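Local atomic coordinates of probable glutathione S-transferase (Bordetella bronchiseptica RB50, PDB entry 3H1N), a protein that probably conjugates glutathione to electrophilic compounds, the reaction of the glutathione S-transferase family. Residues G56-M59 against L60-M63; V220-P224 against E225-Y229. All blocks are in the same frame, centred on the assembly; numbering follows the deposited sequence.

Both contacts are local, contact 1 at a helix start and contact 2 at a corner between two helices, and they follow one another along the chain without nesting or crossing. Contact 1 comes first: after strand 48-50 the chain loops round and enters helix 59-65, whose first turn is closed by Asp-58 to Met-63 at the edge of the N-terminal, thioredoxin-like part with its four-stranded sheet. Contact 2 lies far down the sequence, in the all-helical C-terminal part, where residues 220-229 turn the corner from helix 211-221 into helix 224-230. There Leu-226 and Tyr-229 reach helix 34-43, tying the corner back to the N-terminal part. The two centres lie about 31 Å apart, the nearest atoms about 15 Å.

Contact 1: G56-M59 against L60-M63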
ATOM      1  N   GLY B  56      24.812  -0.535 -19.675  1.00 18.68           N
ATOM      2  CA  GLY B  56      24.385  -1.603 -20.573  1.00 19.28           C
ATOM      3  C   GLY B  56      23.183  -2.412 -20.121  1.00 19.65           C
ATOM      4  O   GLY B  56      22.640  -3.189 -20.906  1.00 20.03           O
ATOM      5  N   GLU B  57      22.770  -2.247 -18.864  1.00 19.70           N
ATOM      6  CA  GLU B  57      21.607  -2.959 -18.335  1.00 19.86           C
ATOM      7  C   GLU B  57      20.321  -2.277 -18.770  1.00 19.94           C
ATOM      8  O   GLU B  57      20.242  -1.049 -18.791  1.00 20.07           O
ATOM      9  CB  GLU B  57      21.650  -3.012 -16.810  1.00 20.08           C
ATOM     10  CG  GLU B  57      22.816  -3.790 -16.219  1.00 21.43           C
ATOM     11  CD  GLU B  57      22.699  -5.297 -16.402  1.00 23.75           C
ATOM     12  OE1 GLU B  57      21.610  -5.794 -16.756  1.00 24.39           O
ATOM     13  OE2 GLU B  57      23.712  -5.989 -16.180  1.00 25.95           O
ATOM     14  N   ASP B  58      19.313  -3.073 -19.102  1.00 19.86           N
ATOM     15  CA  ASP B  58      18.033  -2.548 -19.563  1.00 20.06           C
ATOM     16  C   ASP B  58      16.904  -3.087 -18.693  1.00 19.90           C
ATOM     17  O   ASP B  58      16.491  -4.242 -18.840  1.00 20.16           O
ATOM     18  CB  ASP B  58      17.804  -2.928 -21.034  1.00 20.39           C
ATOM     19  CG  ASP B  58      16.507  -2.351 -21.614  1.00 20.80           C
ATOM     20  OD1 ASP B  58      15.739  -1.669 -20.901  1.00 21.10           O
ATOM     21  OD2 ASP B  58      16.257  -2.597 -22.810  1.00 23.35           O
HETATM   22  N   MSE B  59      16.403  -2.243 -17.798  1.00 19.50           N
HETATM   23  CA  MSE B  59      15.352  -2.661 -16.872  1.00 19.38           C
HETATM   24  C   MSE B  59      14.031  -3.021 -17.555  1.00 19.43           C
HETATM   25  O   MSE B  59      13.413  -4.038 -17.217  1.00 19.00           O
HETATM   26  CB  MSE B  59      15.112  -1.605 -15.800  1.00 18.95           C
HETATM   27  CG  MSE B  59      14.109  -2.062 -14.743  1.00 18.00           C
HETATM   28 SE   MSE B  59      13.981  -0.829 -13.297  0.60 15.19          SE
HETATM   29  CE  MSE B  59      13.495   0.753 -14.305  1.00 15.80           C
ATOM     30  N   LEU B  60      13.603  -2.180 -18.496  1.00 19.75           N
ATOM     31  CA  LEU B  60      12.365  -2.425 -19.243  1.00 20.17           C
ATOM     32  C   LEU B  60      12.414  -3.783 -19.926  1.00 20.25           C
ATOM     33  O   LEU B  60      11.418  -4.509 -19.917  1.00 20.19           O
ATOM     34  CB  LEU B  60      12.096  -1.316 -20.271  1.00 20.59           C
ATOM     35  CG  LEU B  60      11.447   0.014 -19.836  1.00 21.67           C
ATOM     36  CD1 LEU B  60      10.147  -0.198 -19.078  1.00 22.41           C
ATOM     37  CD2 LEU B  60      12.400   0.877 -19.015  1.00 23.67           C
ATOM     38  N   ASP B  61      13.579  -4.125 -20.488  1.00 20.30           N
ATOM     39  CA  ASP B  61      13.819  -5.457 -21.053  1.00 20.66           C
ATOM     40  C   ASP B  61      13.745  -6.531 -19.975  1.00 20.44           C
ATOM     41  O   ASP B  61      13.083  -7.564 -20.159  1.00 19.91           O
ATOM     42  CB  ASP B  61      15.181  -5.544 -21.758  1.00 20.84           C
ATOM     43  CG  ASP B  61      15.477  -6.946 -22.301  1.00 22.57           C
ATOM     44  OD1 ASP B  61      14.727  -7.419 -23.182  1.00 24.27           O
ATOM     45  OD2 ASP B  61      16.463  -7.574 -21.854  1.00 24.33           O
ATOM     46  N   ASP B  62      14.437  -6.288 -18.862  1.00 20.16           N
ATOM     47  CA  ASP B  62      14.461  -7.258 -17.772  1.00 20.27           C
ATOM     48  C   ASP B  62      13.062  -7.559 -17.250  1.00 20.45           C
ATOM     49  O   ASP B  62      12.730  -8.708 -16.975  1.00 20.36           O
ATOM     50  CB  ASP B  62      15.336  -6.789 -16.615  1.00 19.81           C
ATOM     51  CG  ASP B  62      15.433  -7.832 -15.526  1.00 19.02           C
ATOM     52  OD1 ASP B  62      16.278  -8.733 -15.657  1.00 18.52           O
ATOM     53  OD2 ASP B  62      14.641  -7.774 -14.561  1.00 16.93           O
HETATM   54  N   MSE B  63      12.249  -6.519 -17.123  1.00 21.38           N
HETATM   55  CA  MSE B  63      10.913  -6.666 -16.575  1.00 22.72           C
HETATM   56  C   MSE B  63       9.981  -7.468 -17.486  1.00 23.52           C
HETATM   57  O   MSE B  63       9.112  -8.183 -16.989  1.00 23.73           O
HETATM   58  CB  MSE B  63      10.318  -5.299 -16.275  1.00 23.10           C
HETATM   59  CG  MSE B  63       9.617  -5.226 -14.937  1.00 23.91           C
HETATM   60 SE   MSE B  63       8.923  -3.455 -14.578  0.60 26.87          SE
HETATM   61  CE  MSE B  63      10.211  -2.380 -15.547  1.00 25.47           C
TER
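Leu-60 and Asp-61 fold against Asp-58 in an N-cap, the start of helix 59-65. Leu-60 sets its CB 3.7 Å from Asp-58 OD1, while its side chain turns to Trp-27. Asp-61 gives its backbone N to Asp-58 OD1, a capping bond that is weak at 3.3 Å but nearly straight (169°). Aspartate suits the cap because its short carboxylate can turn back on its own helix: with CG anti to the backbone N (chi1 -177°), OD1 reaches the Asp-61 amide. The Asp-61 side chain crosses that of Asp-58 at about a right angle, Asp-61 CB lying 3.3 Å from Asp-58 OD2, and the Asp-61 carboxylate pairs with Arg-64. Asp-62 sends its N to Asp-58 O at 2.9 Å, so Asp-58 holds the turn by both side chain and main chain. OD2 of Asp-62 is hydrogen-bonded to Tyr-76, on strand 76-79, and salt-bridged to Arg-66, whose charge would probably favour the ionised carboxylate. The selenomethionine Met-63 lies side by side with Met-59, also a selenomethionine, both flexible chains packing on Tyr-76. Met-63 N donates to Met-59 O at 2.7 Å, and Met-63 CE stands 4.0 Å from Met-59 CG.

Contact 2: V220-P224 against E225-Y229; sequences VAELP and ELRGY
Bends at chi2 (74°) and chi3 (48°) return the guanidinium of Arg-227 to Glu-222 O, while Glu-225, with CG wedged between its backbone N and carbonyl carbon (chi1 54°), curls its carboxylate beside Pro-224. Both lie at the corner between helix 211-221 and helix 224-230 in the C-terminal domain. Arg-227 NH1 donates to Glu-222 O at 2.8 Å, the oxygen lying in the guanidinium plane, at its edge. NE of the same group donates to a water that in turn donates to Ala-221 O and Leu-223 O, so a long, many-armed arginine suits a place where several carbonyls leave the helix end. Proline fits the first turn of the new helix, where its missing N-H costs no bond; Pro-224 CD lies 3.3 Å from Glu-225 OE2, while Glu-225 OE1 accepts from Trp-181. On the inner side Leu-226 CD1 meets Val-220 CG1 at 3.8 Å, and these branched side chains carry the packing on to Ala-43 and Leu-186. Leu-226 N bonds to Leu-223 O at 3.0 Å. No N-H points at Glu-222 OE1, so its effect on Arg-227 is electrostatic only and probably small, whereas the arginine's bonds run to main-chain oxygens, one direct and two through water.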
ATOM      1  N   VAL B 220      18.503   8.067  12.989  1.00  9.84           N
ATOM      2  CA  VAL B 220      18.791   7.293  11.785  1.00 10.42           C
ATOM      3  C   VAL B 220      19.877   7.941  10.945  1.00 10.68           C
ATOM      4  O   VAL B 220      20.754   7.255  10.412  1.00 10.99           O
ATOM      5  CB  VAL B 220      17.538   7.104  10.916  1.00  9.96           C
ATOM      6  CG1 VAL B 220      17.900   6.368   9.603  1.00 11.19           C
ATOM      7  CG2 VAL B 220      16.487   6.334  11.682  1.00  9.75           C
ATOM      8  N   ALA B 221      19.799   9.262  10.813  1.00 11.19           N
ATOM      9  CA  ALA B 221      20.785  10.029  10.073  1.00 11.56           C
ATOM     10  C   ALA B 221      22.200   9.778  10.593  1.00 11.78           C
ATOM     11  O   ALA B 221      23.149   9.818   9.815  1.00 11.97           O
ATOM     12  CB  ALA B 221      20.458  11.508  10.135  1.00 11.53           C
ATOM     13  N   GLU B 222      22.320   9.498  11.896  1.00 12.05           N
ATOM     14  CA  GLU B 222      23.610   9.269  12.567  1.00 12.42           C
ATOM     15  C   GLU B 222      24.068   7.804  12.690  1.00 11.45           C
ATOM     16  O   GLU B 222      25.140   7.540  13.206  1.00 10.65           O
ATOM     17  CB  GLU B 222      23.593   9.882  13.979  1.00 13.63           C
ATOM     18  CG  GLU B 222      23.235  11.357  14.034  1.00 16.29           C
ATOM     19  CD  GLU B 222      24.301  12.235  13.415  1.00 22.98           C
ATOM     20  OE1 GLU B 222      25.497  12.027  13.724  1.00 22.85           O
ATOM     21  OE2 GLU B 222      23.944  13.128  12.612  1.00 26.68           O
ATOM     22  N   LEU B 223      23.259   6.850  12.238  1.00 10.67           N
ATOM     23  CA  LEU B 223      23.625   5.436  12.357  1.00 10.36           C
ATOM     24  C   LEU B 223      24.962   5.138  11.683  1.00 10.40           C
ATOM     25  O   LEU B 223      25.153   5.508  10.520  1.00 10.47           O
ATOM     26  CB  LEU B 223      22.526   4.563  11.736  1.00  9.77           C
ATOM     27  CG  LEU B 223      21.261   4.434  12.576  1.00 10.73           C
ATOM     28  CD1 LEU B 223      20.182   3.696  11.763  1.00  9.31           C
ATOM     29  CD2 LEU B 223      21.542   3.728  13.900  1.00  9.33           C
ATOM     30  N   PRO B 224      25.908   4.505  12.415  1.00 11.41           N
ATOM     31  CA  PRO B 224      27.208   4.176  11.807  1.00 11.52           C
ATOM     32  C   PRO B 224      27.048   3.295  10.557  1.00 11.68           C
ATOM     33  O   PRO B 224      27.809   3.436   9.605  1.00 11.44           O
ATOM     34  CB  PRO B 224      27.931   3.419  12.921  1.00 11.82           C
ATOM     35  CG  PRO B 224      27.353   3.973  14.173  1.00 12.03           C
ATOM     36  CD  PRO B 224      25.895   4.184  13.857  1.00 11.34           C
ATOM     37  N   GLU B 225      26.044   2.423  10.553  1.00 11.78           N
ATOM     38  CA  GLU B 225      25.791   1.570   9.396  1.00 12.11           C
ATOM     39  C   GLU B 225      25.247   2.306   8.161  1.00 12.36           C
ATOM     40  O   GLU B 225      25.246   1.742   7.064  1.00 12.14           O
ATOM     41  CB  GLU B 225      24.916   0.353   9.751  1.00 12.45           C
ATOM     42  CG  GLU B 225      23.582   0.649  10.431  1.00 12.85           C
ATOM     43  CD  GLU B 225      23.711   0.694  11.947  1.00 14.38           C
ATOM     44  OE1 GLU B 225      23.048  -0.106  12.635  1.00 16.67           O
ATOM     45  OE2 GLU B 225      24.486   1.524  12.447  1.00 12.52           O
ATOM     46  N   LEU B 226      24.788   3.552   8.330  1.00 12.27           N
ATOM     47  CA  LEU B 226      24.391   4.364   7.176  1.00 12.64           C
ATOM     48  C   LEU B 226      25.407   5.430   6.792  1.00 13.08           C
ATOM     49  O   LEU B 226      25.263   6.061   5.746  1.00 13.31           O
ATOM     50  CB  LEU B 226      22.988   4.975   7.345  1.00 11.71           C
ATOM     51  CG  LEU B 226      21.816   4.054   6.996  1.00 12.11           C
ATOM     52  CD1 LEU B 226      20.514   4.753   7.358  1.00 10.81           C
ATOM     53  CD2 LEU B 226      21.830   3.628   5.516  1.00  7.61           C
ATOM     54  N   ARG B 227      26.433   5.632   7.624  1.00 13.47           N
ATOM     55  CA  ARG B 227      27.391   6.718   7.417  1.00 14.53           C
ATOM     56  C   ARG B 227      28.002   6.715   6.012  1.00 14.57           C
ATOM     57  O   ARG B 227      27.981   7.738   5.317  1.00 14.75           O
ATOM     58  CB  ARG B 227      28.498   6.666   8.490  1.00 14.32           C
ATOM     59  CG  ARG B 227      29.386   7.923   8.610  1.00 17.63           C
ATOM     60  CD  ARG B 227      28.661   9.100   9.279  1.00 21.46           C
ATOM     61  NE  ARG B 227      27.967   8.728  10.520  1.00 23.26           N
ATOM     62  CZ  ARG B 227      28.502   8.774  11.739  1.00 23.90           C
ATOM     63  NH1 ARG B 227      27.767   8.408  12.784  1.00 23.66           N
ATOM     64  NH2 ARG B 227      29.764   9.182  11.922  1.00 24.13           N
ATOM     65  N   GLY B 228      28.550   5.567   5.613  1.00 14.45           N
ATOM     66  CA  GLY B 228      29.190   5.409   4.314  1.00 14.42           C
ATOM     67  C   GLY B 228      28.237   5.711   3.175  1.00 14.32           C
ATOM     68  O   GLY B 228      28.565   6.520   2.299  1.00 14.20           O
ATOM     69  N   TYR B 229      27.059   5.074   3.207  1.00 13.69           N
ATOM     70  CA  TYR B 229      26.031   5.234   2.161  1.00 13.93           C
ATOM     71  C   TYR B 229      25.555   6.681   1.955  1.00 14.46           C
ATOM     72  O   TYR B 229      25.465   7.160   0.820  1.00 14.32           O
ATOM     73  CB  TYR B 229      24.816   4.311   2.394  1.00 12.81           C
ATOM     74  CG  TYR B 229      23.718   4.593   1.397  1.00 12.34           C
ATOM     75  CD1 TYR B 229      22.511   5.171   1.800  1.00 13.18           C
ATOM     76  CD2 TYR B 229      23.908   4.343   0.032  1.00 10.88           C
ATOM     77  CE1 TYR B 229      21.487   5.450   0.862  1.00 12.67           C
ATOM     78  CE2 TYR B 229      22.902   4.623  -0.904  1.00 12.00           C
ATOM     79  CZ  TYR B 229      21.712   5.178  -0.488  1.00 12.32           C
ATOM     80  OH  TYR B 229      20.753   5.460  -1.438  1.00 14.49           O
TER
HETATM   81  O   HOH W   1      25.420   8.025   9.608  1.00 22.40           O
HETATM   82  O   HOH W   2      28.651   2.975   7.123  1.00 16.63           O